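Local structure of polyhedrin (Uranotaenia sapphirina cypovirus, 4ZQX) at residues 68-72 with 73-77; 135-138 with 139-142; 191-194 with 195-198; 209-213 with 214-218; 228-231 with 232-236. The protein forms the crystalline polyhedra in which cypovirus particles are embedded, and binds ATP in this crystal. All coordinates share one frame; numbering follows the deposited sequence.

Interaction 1. Residues 68-72 with 73-77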
# COMPACT_ATOMS: atom_id res chain seq x y z
N HIS A 68 -11.68 4.72 -22.24
CA HIS A 68 -11.83 3.81 -21.11
C HIS A 68 -10.46 3.41 -20.56
O HIS A 68 -9.48 3.38 -21.29
CB HIS A 68 -12.66 2.57 -21.49
CG HIS A 68 -11.89 1.50 -22.21
ND1 HIS A 68 -12.05 1.25 -23.55
CD2 HIS A 68 -10.98 0.60 -21.76
CE1 HIS A 68 -11.27 0.25 -23.91
NE2 HIS A 68 -10.60 -0.16 -22.84
N GLN A 69 -10.41 3.13 -19.27
CA GLN A 69 -9.16 2.75 -18.63
C GLN A 69 -8.92 1.26 -18.80
O GLN A 69 -9.80 0.44 -18.53
CB GLN A 69 -9.16 3.10 -17.15
CG GLN A 69 -7.81 2.91 -16.51
CD GLN A 69 -7.77 3.36 -15.07
OE1 GLN A 69 -8.78 3.80 -14.52
NE2 GLN A 69 -6.60 3.26 -14.45
N MET A 70 -7.71 0.92 -19.24
CA MET A 70 -7.30 -0.46 -19.45
C MET A 70 -7.01 -1.15 -18.11
O MET A 70 -6.66 -0.50 -17.13
CB MET A 70 -6.06 -0.50 -20.34
CG MET A 70 -6.29 0.13 -21.68
SD MET A 70 -4.75 0.42 -22.55
CE MET A 70 -4.25 -1.23 -22.97
N SER A 71 -7.17 -2.46 -18.08
CA SER A 71 -6.94 -3.23 -16.85
C SER A 71 -5.46 -3.56 -16.64
O SER A 71 -4.66 -3.55 -17.58
CB SER A 71 -7.74 -4.52 -16.92
OG SER A 71 -7.17 -5.37 -17.88
N GLU A 72 -5.09 -3.88 -15.39
CA GLU A 72 -3.73 -4.31 -15.09
C GLU A 72 -3.38 -5.56 -15.89
O GLU A 72 -2.25 -5.72 -16.32
CB GLU A 72 -3.53 -4.56 -13.59
CG GLU A 72 -2.10 -4.94 -13.25
CD GLU A 72 -1.83 -5.10 -11.77
OE1 GLU A 72 -2.80 -5.19 -10.97
OE2 GLU A 72 -0.64 -5.15 -11.41
N TYR A 73 -4.35 -6.45 -16.07
CA TYR A 73 -4.14 -7.68 -16.84
C TYR A 73 -3.65 -7.38 -18.26
O TYR A 73 -2.65 -7.95 -18.73
CB TYR A 73 -5.46 -8.46 -16.89
CG TYR A 73 -5.46 -9.67 -17.78
CD1 TYR A 73 -4.79 -10.83 -17.42
CD2 TYR A 73 -6.17 -9.67 -18.97
CE1 TYR A 73 -4.81 -11.94 -18.22
CE2 TYR A 73 -6.20 -10.78 -19.77
CZ TYR A 73 -5.51 -11.91 -19.39
OH TYR A 73 -5.53 -13.02 -20.20
N GLU A 74 -4.35 -6.50 -18.95
CA GLU A 74 -3.99 -6.14 -20.32
C GLU A 74 -2.64 -5.44 -20.38
O GLU A 74 -1.84 -5.70 -21.29
CB GLU A 74 -5.00 -5.16 -20.90
CG GLU A 74 -6.39 -5.65 -21.05
CD GLU A 74 -7.26 -4.49 -21.47
OE1 GLU A 74 -7.23 -4.15 -22.67
OE2 GLU A 74 -7.93 -3.87 -20.60
N LEU A 75 -2.41 -4.51 -19.45
CA LEU A 75 -1.15 -3.77 -19.44
C LEU A 75 0.04 -4.70 -19.13
O LEU A 75 1.08 -4.62 -19.78
CB LEU A 75 -1.21 -2.63 -18.43
CG LEU A 75 -2.25 -1.56 -18.79
CD1 LEU A 75 -2.56 -0.65 -17.62
CD2 LEU A 75 -1.77 -0.74 -19.99
N GLN A 76 -0.12 -5.56 -18.14
CA GLN A 76 0.97 -6.45 -17.78
C GLN A 76 1.27 -7.40 -18.93
O GLN A 76 2.43 -7.75 -19.16
CB GLN A 76 0.65 -7.25 -16.52
CG GLN A 76 1.84 -8.08 -15.99
CD GLN A 76 3.03 -7.21 -15.60
OE1 GLN A 76 2.87 -6.19 -14.93
NE2 GLN A 76 4.22 -7.62 -16.01
N ARG A 77 0.25 -7.78 -19.68
CA ARG A 77 0.46 -8.66 -20.83
C ARG A 77 1.45 -8.03 -21.82
O ARG A 77 2.35 -8.70 -22.32
CB ARG A 77 -0.86 -8.99 -21.53
CG ARG A 77 -0.74 -9.99 -22.68
CD ARG A 77 -2.12 -10.44 -23.15
NE ARG A 77 -2.96 -9.29 -23.49
CZ ARG A 77 -4.29 -9.30 -23.52
NH1 ARG A 77 -4.96 -10.41 -23.22
NH2 ARG A 77 -4.96 -8.19 -23.83
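Ser71 OG is turned between its own backbone N and carbonyl carbon (chi1 70°), while Glu74 folds CG back beside its backbone N (chi1 -63°) and then runs out extended; the two rotations aim each side chain at the other residue's main-chain N-H. Glu74 N donates to Ser71 OG at 3.2 Å, and in exchange Ser71 N donates to Glu74 OE2 at 3.0 Å. That second bond is practically straight at its hydrogen, 177°, although the N-H meets the oxygen from above the carboxylate plane. The negative group so held beside the first N-H groups of the helix would be expected to interact well with its positive end. Beyond the cap the regular backbone pattern takes over, with Leu75 N on Ser71 O at 3.1 Å and Gln76 N on Glu72 O at 2.8 Å. Met70, bent at its thioether, crosses Leu75 at about a right angle and rests CE on Leu75 CD2, 3.9 Å apart. The carboxylate of Glu72 pairs instead with Lys56 in a salt bridge, and Tyr73 N donates a hydrogen bond to Gln69 OE1 of the second subunit, whose Trp210 meets the Tyr73 ring edge-to-face. The reciprocal pair of Ser71 and Glu74 is a capping box, with Ser71 as the N-cap of helix 72-83, where the chain leaves the short strand 68-69.

Interaction 2. Residues 135-138 with 139-142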
# COMPACT_ATOMS: atom_id res chain seq x y z
N LEU A 135 20.69 -10.87 -7.96
CA LEU A 135 21.31 -9.55 -8.01
C LEU A 135 20.26 -8.45 -7.99
O LEU A 135 20.13 -7.67 -8.93
CB LEU A 135 22.16 -9.40 -9.28
CG LEU A 135 23.34 -10.37 -9.43
CD1 LEU A 135 24.02 -10.17 -10.79
CD2 LEU A 135 24.36 -10.15 -8.32
N ASP A 136 19.52 -8.41 -6.90
CA ASP A 136 18.41 -7.49 -6.74
C ASP A 136 18.59 -6.80 -5.38
O ASP A 136 18.72 -7.46 -4.34
CB ASP A 136 17.09 -8.27 -6.81
CG ASP A 136 15.86 -7.38 -6.71
OD1 ASP A 136 15.81 -6.31 -7.35
OD2 ASP A 136 14.92 -7.77 -5.97
N ARG A 137 18.62 -5.47 -5.39
CA ARG A 137 18.96 -4.69 -4.20
C ARG A 137 18.27 -3.34 -4.28
O ARG A 137 17.66 -3.03 -5.30
CB ARG A 137 20.49 -4.54 -4.05
CG ARG A 137 21.23 -4.06 -5.29
CD ARG A 137 21.28 -2.54 -5.43
NE ARG A 137 21.86 -1.90 -4.25
CZ ARG A 137 23.16 -1.80 -3.98
NH1 ARG A 137 24.07 -2.28 -4.82
NH2 ARG A 137 23.55 -1.21 -2.86
N ILE A 138 18.35 -2.55 -3.22
CA ILE A 138 17.77 -1.21 -3.23
C ILE A 138 18.91 -0.19 -3.03
O ILE A 138 20.03 -0.55 -2.65
CB ILE A 138 16.67 -1.01 -2.16
CG1 ILE A 138 17.25 -1.03 -0.74
CG2 ILE A 138 15.60 -2.08 -2.32
CD1 ILE A 138 16.25 -0.57 0.33
N ARG A 139 18.59 1.06 -3.31
CA ARG A 139 19.49 2.18 -3.08
C ARG A 139 20.88 1.99 -3.68
O ARG A 139 21.88 2.09 -2.98
CB ARG A 139 19.57 2.48 -1.57
CG ARG A 139 18.26 2.97 -1.03
CD ARG A 139 18.27 3.33 0.44
NE ARG A 139 18.45 2.19 1.33
CZ ARG A 139 18.09 2.19 2.61
NH1 ARG A 139 17.54 3.27 3.15
NH2 ARG A 139 18.28 1.10 3.36
N PRO A 140 20.94 1.72 -4.98
CA PRO A 140 22.25 1.64 -5.63
C PRO A 140 22.93 3.02 -5.63
O PRO A 140 22.23 4.03 -5.58
CB PRO A 140 21.92 1.21 -7.06
CG PRO A 140 20.56 1.73 -7.29
CD PRO A 140 19.84 1.60 -5.96
N PRO A 141 24.26 3.06 -5.68
CA PRO A 141 25.00 4.31 -5.59
C PRO A 141 24.53 5.40 -6.55
O PRO A 141 24.53 6.56 -6.20
CB PRO A 141 26.43 3.90 -5.93
CG PRO A 141 26.53 2.49 -5.51
CD PRO A 141 25.17 1.90 -5.77
N CYS A 142 24.12 4.98 -7.75
CA CYS A 142 23.71 5.90 -8.81
C CYS A 142 22.41 6.62 -8.50
O CYS A 142 22.12 7.66 -9.08
CB CYS A 142 23.57 5.17 -10.16
SG CYS A 142 22.27 3.90 -10.27
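Arg137 curls forward along the chain and lays its guanidinium group against Pro140. Three successive bends do this: CG sits between the backbone N and the carbonyl carbon (chi1 50°), and the chain turns again at chi2 and at chi3. The curl carries NE to the carbonyl of the next residue, where Arg137 NE donates to Ile138 O at 2.8 Å. This bond is nearly straight at the hydrogen, 169°, and its acceptor lies in the guanidinium plane, yet the donor stands well above the plane of the carbonyl. Held this way, the flat group has Pro140 CA over one face, toward the rim, 3.9 Å from Arg137 CZ. Pro141 CD lies over that same face, and farther back along the side chain Arg137 CD comes within 4.1 Å of Pro140 CB. Ile138 and Arg139 behave differently, running alongside each other, with Ile138 CD1 3.7 Å from Arg139 NE. Arg139 itself adopts a left-handed backbone conformation, which turns the chain into the two prolines. Its guanidinium serves the trimer: NH2 forms a salt bridge with Asp24 of the second subunit, and NH1 donates to Asn196 O of that subunit. The chemistry therefore differs between the two arginines: Arg137 NE bonds to a backbone carbonyl within the same stretch and its guanidinium face lies on proline carbons, while the polar end of Arg139, with Ile138 CD1 against it, is bound by a neighbouring chain.

Interaction 3. Residues 191-194 with 195-198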
# COMPACT_ATOMS: atom_id res chain seq x y z
N GLY A 191 15.33 8.13 20.95
CA GLY A 191 14.57 8.40 22.16
C GLY A 191 13.07 8.16 21.99
O GLY A 191 12.63 7.50 21.05
N PRO A 192 12.27 8.72 22.91
CA PRO A 192 10.83 8.48 22.93
C PRO A 192 10.08 8.98 21.70
O PRO A 192 9.01 8.48 21.44
CB PRO A 192 10.35 9.24 24.17
CG PRO A 192 11.53 9.36 25.01
CD PRO A 192 12.71 9.45 24.11
N LEU A 193 10.62 9.95 20.98
CA LEU A 193 9.93 10.45 19.78
C LEU A 193 9.72 9.38 18.69
O LEU A 193 8.85 9.51 17.83
CB LEU A 193 10.68 11.64 19.19
CG LEU A 193 9.89 12.52 18.21
CD1 LEU A 193 8.70 13.19 18.89
CD2 LEU A 193 10.80 13.55 17.61
N LEU A 194 10.52 8.31 18.72
CA LEU A 194 10.49 7.32 17.65
C LEU A 194 9.08 6.79 17.33
O LEU A 194 8.69 6.74 16.18
CB LEU A 194 11.43 6.15 18.00
CG LEU A 194 11.38 4.91 17.10
CD1 LEU A 194 11.85 5.25 15.68
CD2 LEU A 194 12.22 3.80 17.70
N GLY A 195 8.31 6.42 18.34
CA GLY A 195 6.96 5.91 18.11
C GLY A 195 6.09 6.90 17.37
O GLY A 195 5.25 6.53 16.53
N ASN A 196 6.26 8.17 17.69
CA ASN A 196 5.46 9.21 17.03
C ASN A 196 5.82 9.36 15.55
O ASN A 196 4.95 9.57 14.70
CB ASN A 196 5.58 10.54 17.79
CG ASN A 196 4.52 11.55 17.36
OD1 ASN A 196 3.35 11.46 17.76
ND2 ASN A 196 4.93 12.49 16.55
N VAL A 197 7.10 9.23 15.24
CA VAL A 197 7.54 9.21 13.85
C VAL A 197 6.99 7.97 13.13
O VAL A 197 6.47 8.07 12.03
CB VAL A 197 9.08 9.24 13.76
CG1 VAL A 197 9.54 9.05 12.31
CG2 VAL A 197 9.63 10.54 14.35
N ILE A 198 7.08 6.80 13.76
CA ILE A 198 6.63 5.57 13.11
C ILE A 198 5.14 5.66 12.80
O ILE A 198 4.69 5.23 11.74
CB ILE A 198 6.96 4.32 13.96
CG1 ILE A 198 8.48 4.07 13.91
CG2 ILE A 198 6.21 3.10 13.43
CD1 ILE A 198 8.95 2.93 14.79
O HOH W 1 8.72 5.70 21.20
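Leu193 and Leu194 open the first turn of a helix: Leu193 O accepts from Val197 N at 3.1 Å and Leu194 O from Ile198 N at 2.9 Å, both with N-H directions close to straight. Leu193 O also takes a weak, strongly bent bond from Asn196 N. One turn apart, Leu194 and Ile198 meet through their methyl ends, Leu194 CD1 lying 3.8 Å from Ile198 CD1. Ile198 reaches there because CG1 is beside its own backbone N (chi1 -72°) and the chain runs on extended, back toward the leucine. A looser apolar touch joins Leu193 CG to Val197 CG2 at 4.3 Å. Leu194 also packs on Leu194 of both other subunits, consistent with this flank of the helix facing the trimer axis. Asn196 instead sends ND2 to the hydroxyl of Tyr23. Where the chain enters the helix, a water joins the backbone, donating to Pro192 O at 2.8 Å and accepting from Gly195 N at 3.0 Å. It spans two groups that stand too far apart to bond directly, so Pro192 O and Gly195 N are both satisfied through solvent, while the side chains of Leu194 and Ile198 meet each other by apolar contact alone.

Interaction 4. Residues 209-213 with 214-218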
# COMPACT_ATOMS: atom_id res chain seq x y z
N GLN A 209 -3.40 11.57 -11.46
CA GLN A 209 -4.22 12.34 -12.40
C GLN A 209 -3.74 12.14 -13.82
O GLN A 209 -2.56 11.89 -14.07
CB GLN A 209 -4.20 13.83 -12.05
CG GLN A 209 -4.95 14.16 -10.77
CD GLN A 209 -4.74 15.61 -10.33
OE1 GLN A 209 -3.62 16.02 -10.05
NE2 GLN A 209 -5.81 16.38 -10.28
N TRP A 210 -4.68 12.25 -14.75
CA TRP A 210 -4.45 12.09 -16.18
C TRP A 210 -4.73 13.42 -16.87
O TRP A 210 -5.73 14.06 -16.57
CB TRP A 210 -5.42 11.07 -16.76
CG TRP A 210 -5.20 9.66 -16.34
CD1 TRP A 210 -4.61 8.67 -17.08
CD2 TRP A 210 -5.59 9.06 -15.10
NE1 TRP A 210 -4.60 7.50 -16.37
CE2 TRP A 210 -5.20 7.71 -15.15
CE3 TRP A 210 -6.22 9.53 -13.96
CZ2 TRP A 210 -5.41 6.82 -14.10
CZ3 TRP A 210 -6.44 8.64 -12.90
CH2 TRP A 210 -6.04 7.30 -12.99
N PHE A 211 -3.86 13.82 -17.79
CA PHE A 211 -4.06 15.05 -18.57
C PHE A 211 -3.77 14.78 -20.04
O PHE A 211 -2.88 13.99 -20.38
CB PHE A 211 -3.14 16.16 -18.06
CG PHE A 211 -3.30 16.47 -16.60
CD1 PHE A 211 -4.25 17.39 -16.17
CD2 PHE A 211 -2.51 15.85 -15.67
CE1 PHE A 211 -4.40 17.68 -14.81
CE2 PHE A 211 -2.66 16.13 -14.31
CZ PHE A 211 -3.61 17.04 -13.89
N ASP A 212 -4.51 15.43 -20.93
CA ASP A 212 -4.32 15.19 -22.37
C ASP A 212 -3.13 15.94 -22.94
O ASP A 212 -2.61 15.57 -23.98
CB ASP A 212 -5.59 15.51 -23.17
CG ASP A 212 -6.63 14.44 -23.01
OD1 ASP A 212 -6.36 13.32 -23.43
OD2 ASP A 212 -7.70 14.70 -22.45
N ASN A 213 -2.70 16.99 -22.24
CA ASN A 213 -1.54 17.76 -22.67
C ASN A 213 -0.92 18.48 -21.48
O ASN A 213 -1.54 18.60 -20.44
CB ASN A 213 -1.90 18.74 -23.80
CG ASN A 213 -3.01 19.73 -23.42
OD1 ASN A 213 -2.89 20.48 -22.45
ND2 ASN A 213 -4.10 19.74 -24.22
N ALA A 214 0.31 18.94 -21.65
CA ALA A 214 1.04 19.57 -20.55
C ALA A 214 0.40 20.88 -20.08
O ALA A 214 0.39 21.16 -18.89
CB ALA A 214 2.49 19.80 -20.92
N PRO A 215 -0.14 21.69 -21.00
CA PRO A 215 -0.77 22.92 -20.48
C PRO A 215 -1.93 22.68 -19.48
O PRO A 215 -2.08 23.46 -18.53
CB PRO A 215 -1.24 23.64 -21.74
CG PRO A 215 -0.23 23.20 -22.80
CD PRO A 215 0.07 21.76 -22.46
N GLU A 216 -2.70 21.60 -19.67
CA GLU A 216 -3.70 21.21 -18.67
C GLU A 216 -3.06 20.91 -17.32
O GLU A 216 -3.58 21.29 -16.28
CB GLU A 216 -4.50 19.98 -19.14
CG GLU A 216 -5.45 20.23 -20.27
CD GLU A 216 -6.11 18.95 -20.78
OE1 GLU A 216 -5.89 17.88 -20.17
OE2 GLU A 216 -6.82 19.02 -21.79
N LEU A 217 -1.92 20.21 -17.34
CA LEU A 217 -1.17 19.91 -16.12
C LEU A 217 -0.72 21.20 -15.43
O LEU A 217 -0.83 21.34 -14.21
CB LEU A 217 0.06 19.05 -16.46
CG LEU A 217 1.07 18.76 -15.35
CD1 LEU A 217 0.50 17.75 -14.36
CD2 LEU A 217 2.36 18.26 -15.99
N TYR A 218 -0.21 22.13 -16.22
CA TYR A 218 0.27 23.39 -15.64
C TYR A 218 -0.88 24.19 -15.03
O TYR A 218 -0.76 24.73 -13.93
CB TYR A 218 1.00 24.25 -16.69
CG TYR A 218 2.16 23.57 -17.41
CD1 TYR A 218 2.93 22.59 -16.79
CD2 TYR A 218 2.47 23.91 -18.73
CE1 TYR A 218 3.96 21.95 -17.47
CE2 TYR A 218 3.50 23.28 -19.41
CZ TYR A 218 4.24 22.30 -18.78
OH TYR A 218 5.28 21.67 -19.45
O HOH W 2 -8.29 16.30 -20.54
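Glu216 OE1 is gripped by two donors, Asp212 N at 2.9 Å and a water, also at 2.9 Å. The backbone N-H approaches from above the carboxylate plane. The same water donates to Asp212 OD2 at 2.6 Å, and so stands between two acidic groups that would otherwise probably repel each other more strongly. Just along the chain Asn213 caps the helix: with CG between its backbone N and carbonyl carbon (chi1 58°), the amide turns OD1 toward the opening turn. Glu216 N donates to Asn213 OD1 at 3.0 Å, nearly end-on to the C=O, and adds a weak, bent bond to Asn213 O. Pro215 CD lies beside that amide oxygen, 3.2 Å from Asn213 OD1; having no N-H, the proline makes no claim on it. The Asn213 and Glu216 side chains cross at about a right angle. Phe211 presents a ring face to the helix in a CH-pi contact, Leu217 CA standing 4.0 Å from the ring centroid and only 10° off its normal. Leu217 CD1 then reaches the ring atom Phe211 CE2 at 3.6 Å. The contact joins strand 207-211, an outermost strand of the six-stranded sheet within this chain, to helix 214-225 across a tight two-residue connection. Phe211 and Leu217 both pack on Ser42 of the adjoining strand 40-47, Phe211 also touches His221 farther along the helix, and Gln209 NE2 bonds to Asn80 of the third subunit.

Interaction 5. Residues 228-231 with 232-236. With ATP (adenosine-5'-triphosphate), chain B.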
# COMPACT_ATOMS: atom_id res chain seq x y z
N THR A 228 6.22 24.45 -9.03
CA THR A 228 6.71 25.03 -10.27
C THR A 228 7.21 23.91 -11.18
O THR A 228 7.88 23.01 -10.72
CB THR A 228 7.86 26.02 -9.95
OG1 THR A 228 7.38 27.00 -9.02
CG2 THR A 228 8.33 26.71 -11.21
N MET A 229 6.85 23.95 -12.45
CA MET A 229 7.31 22.93 -13.40
C MET A 229 8.03 23.61 -14.56
O MET A 229 7.81 24.78 -14.83
CB MET A 229 6.13 22.10 -13.90
CG MET A 229 5.51 21.30 -12.79
SD MET A 229 4.24 20.19 -13.36
CE MET A 229 3.82 19.43 -11.82
N LEU A 230 8.89 22.84 -15.22
CA LEU A 230 9.72 23.34 -16.30
C LEU A 230 9.33 22.61 -17.57
O LEU A 230 9.21 21.38 -17.57
CB LEU A 230 11.18 23.04 -15.99
CG LEU A 230 12.22 23.76 -16.84
CD1 LEU A 230 12.20 25.24 -16.51
CD2 LEU A 230 13.62 23.19 -16.61
N ASP A 231 9.13 23.36 -18.66
CA ASP A 231 8.73 22.75 -19.93
C ASP A 231 9.94 22.51 -20.83
O ASP A 231 11.09 22.76 -20.42
CB ASP A 231 7.63 23.58 -20.64
CG ASP A 231 8.11 24.92 -21.15
OD1 ASP A 231 9.34 25.12 -21.32
OD2 ASP A 231 7.24 25.80 -21.39
N GLN A 232 9.69 22.03 -22.04
CA GLN A 232 10.76 21.65 -22.97
C GLN A 232 11.48 22.86 -23.58
O GLN A 232 12.44 22.69 -24.34
CB GLN A 232 10.21 20.74 -24.07
CG GLN A 232 9.19 21.36 -25.01
CD GLN A 232 7.74 21.10 -24.59
OE1 GLN A 232 7.39 21.16 -23.40
NE2 GLN A 232 6.88 20.82 -25.58
N PHE A 233 10.99 24.06 -23.27
CA PHE A 233 11.60 25.31 -23.73
C PHE A 233 12.34 26.00 -22.58
O PHE A 233 12.78 27.15 -22.71
CB PHE A 233 10.53 26.24 -24.32
CG PHE A 233 9.65 25.56 -25.32
CD1 PHE A 233 10.16 25.17 -26.56
CD2 PHE A 233 8.33 25.30 -25.03
CE1 PHE A 233 9.35 24.53 -27.49
CE2 PHE A 233 7.51 24.65 -25.94
CZ PHE A 233 8.02 24.26 -27.18
N SER A 234 12.50 25.28 -21.48
CA SER A 234 13.09 25.79 -20.24
C SER A 234 12.33 26.97 -19.66
O SER A 234 12.93 27.84 -19.05
CB SER A 234 14.55 26.18 -20.45
OG SER A 234 15.21 26.25 -19.19
N VAL A 235 11.01 27.01 -19.85
CA VAL A 235 10.17 28.06 -19.28
C VAL A 235 9.41 27.49 -18.08
O VAL A 235 8.91 26.35 -18.15
CB VAL A 235 9.18 28.63 -20.33
CG1 VAL A 235 8.17 29.60 -19.70
CG2 VAL A 235 9.95 29.33 -21.46
N ILE A 236 9.31 28.26 -17.00
CA ILE A 236 8.63 27.78 -15.78
C ILE A 236 7.14 28.08 -15.79
O ILE A 236 6.69 29.04 -16.41
CB ILE A 236 9.25 28.36 -14.50
CG1 ILE A 236 9.14 29.89 -14.46
CG2 ILE A 236 10.67 27.87 -14.38
CD1 ILE A 236 9.69 30.50 -13.16
PG ATP B . 13.12 30.28 -4.11
O1G ATP B . 14.50 30.81 -4.39
O2G ATP B . 12.94 28.79 -4.30
O3G ATP B . 12.51 30.80 -2.82
PB ATP B . 12.31 32.23 -6.08
O1B ATP B . 10.92 32.52 -6.59
O2B ATP B . 13.03 33.23 -5.21
O3B ATP B . 12.20 30.80 -5.33
PA ATP B . 14.67 32.32 -7.81
O1A ATP B . 14.51 33.41 -8.83
O2A ATP B . 15.54 32.55 -6.59
O3A ATP B . 13.19 31.82 -7.39
O5' ATP B . 15.26 31.02 -8.60
C5' ATP B . 15.52 29.79 -7.92
C4' ATP B . 16.33 28.91 -8.86
O4' ATP B . 15.55 28.55 -10.00
C3' ATP B . 17.57 29.62 -9.39
O3' ATP B . 18.69 28.75 -9.28
C2' ATP B . 17.27 29.89 -10.85
O2' ATP B . 18.42 29.89 -11.72
C1' ATP B . 16.31 28.76 -11.20
N9 ATP B . 15.47 29.15 -12.35
C8 ATP B . 14.65 30.22 -12.43
N7 ATP B . 14.05 30.29 -13.65
C5 ATP B . 14.50 29.24 -14.36
C6 ATP B . 14.28 28.72 -15.71
N6 ATP B . 13.42 29.40 -16.50
N1 ATP B . 14.94 27.60 -16.10
C2 ATP B . 15.78 26.97 -15.26
N3 ATP B . 16.04 27.39 -14.01
C4 ATP B . 15.44 28.50 -13.51
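The Asp231 and Val235 side chains project together on one side of the turn, with the aspartate carboxylate directed into the loop between them. CG of Asp231 sits between its backbone N and carbonyl carbon (chi1 69°), which lets OD1 accept two N-H groups from opposite faces of the carboxylate: Phe233 N at 2.8 Å and Val235 N at 2.9 Å. The first of these closes an Asx turn. OD2 is left to face the edge of the Phe233 ring, in its plane, and to accept from His237 NE2; over the centre of one face of that ring lies Gln232 CG. The backbone makes a type I turn, closed by Ser234 N on Asp231 O at 3.1 Å, while Asp231 N donates to Val235 O at 3.0 Å. With Ser234 in a left-handed conformation, this is a type I turn with a G1 bulge. Farther from the turn Leu230 and Ile236 face each other, Leu230 CD1 being 3.7 Å from Ile236 CG2, and both border the adenine of ATP. Leu230 CD1 lies 3.6 Å from ATP N1, and ATP N6 donates to Ser234 O at 3.0 Å, with Ser234 OG adding a weak bond to N1. Ser154, Gly156 and Arg158 also hydrogen-bond to the nucleotide. This hairpin-like tail follows helix 214-225: Met229 packs on Leu217 and Ala222 of that helix and on Val30 and Val32 of strand 27-34, while Asp231 touches Tyr218.

In the fold
Along the chain the five contacts follow in series, none enclosing another. Interactions 4 and 5 are close neighbours, their centres 14 Å apart; Leu217 packs on Met229 and Tyr218 on Asp231, so helix 214-225 carries the nucleotide-binding tail beside the six-stranded sheet. Interaction 1 touches interaction 4 through Gln69 and Trp210, with centres 21 Å apart. Interaction 3 lies across the chain's centre from both 4 and 5, with centres about 39 and 40 Å away. Interactions 2 and 3 do not touch within one chain, yet Arg139 bonds to the backbone oxygen of Asn196 in the second subunit. Interactions 1 to 4 thus take part in subunit contacts, whereas interaction 5 touches no other protein chain.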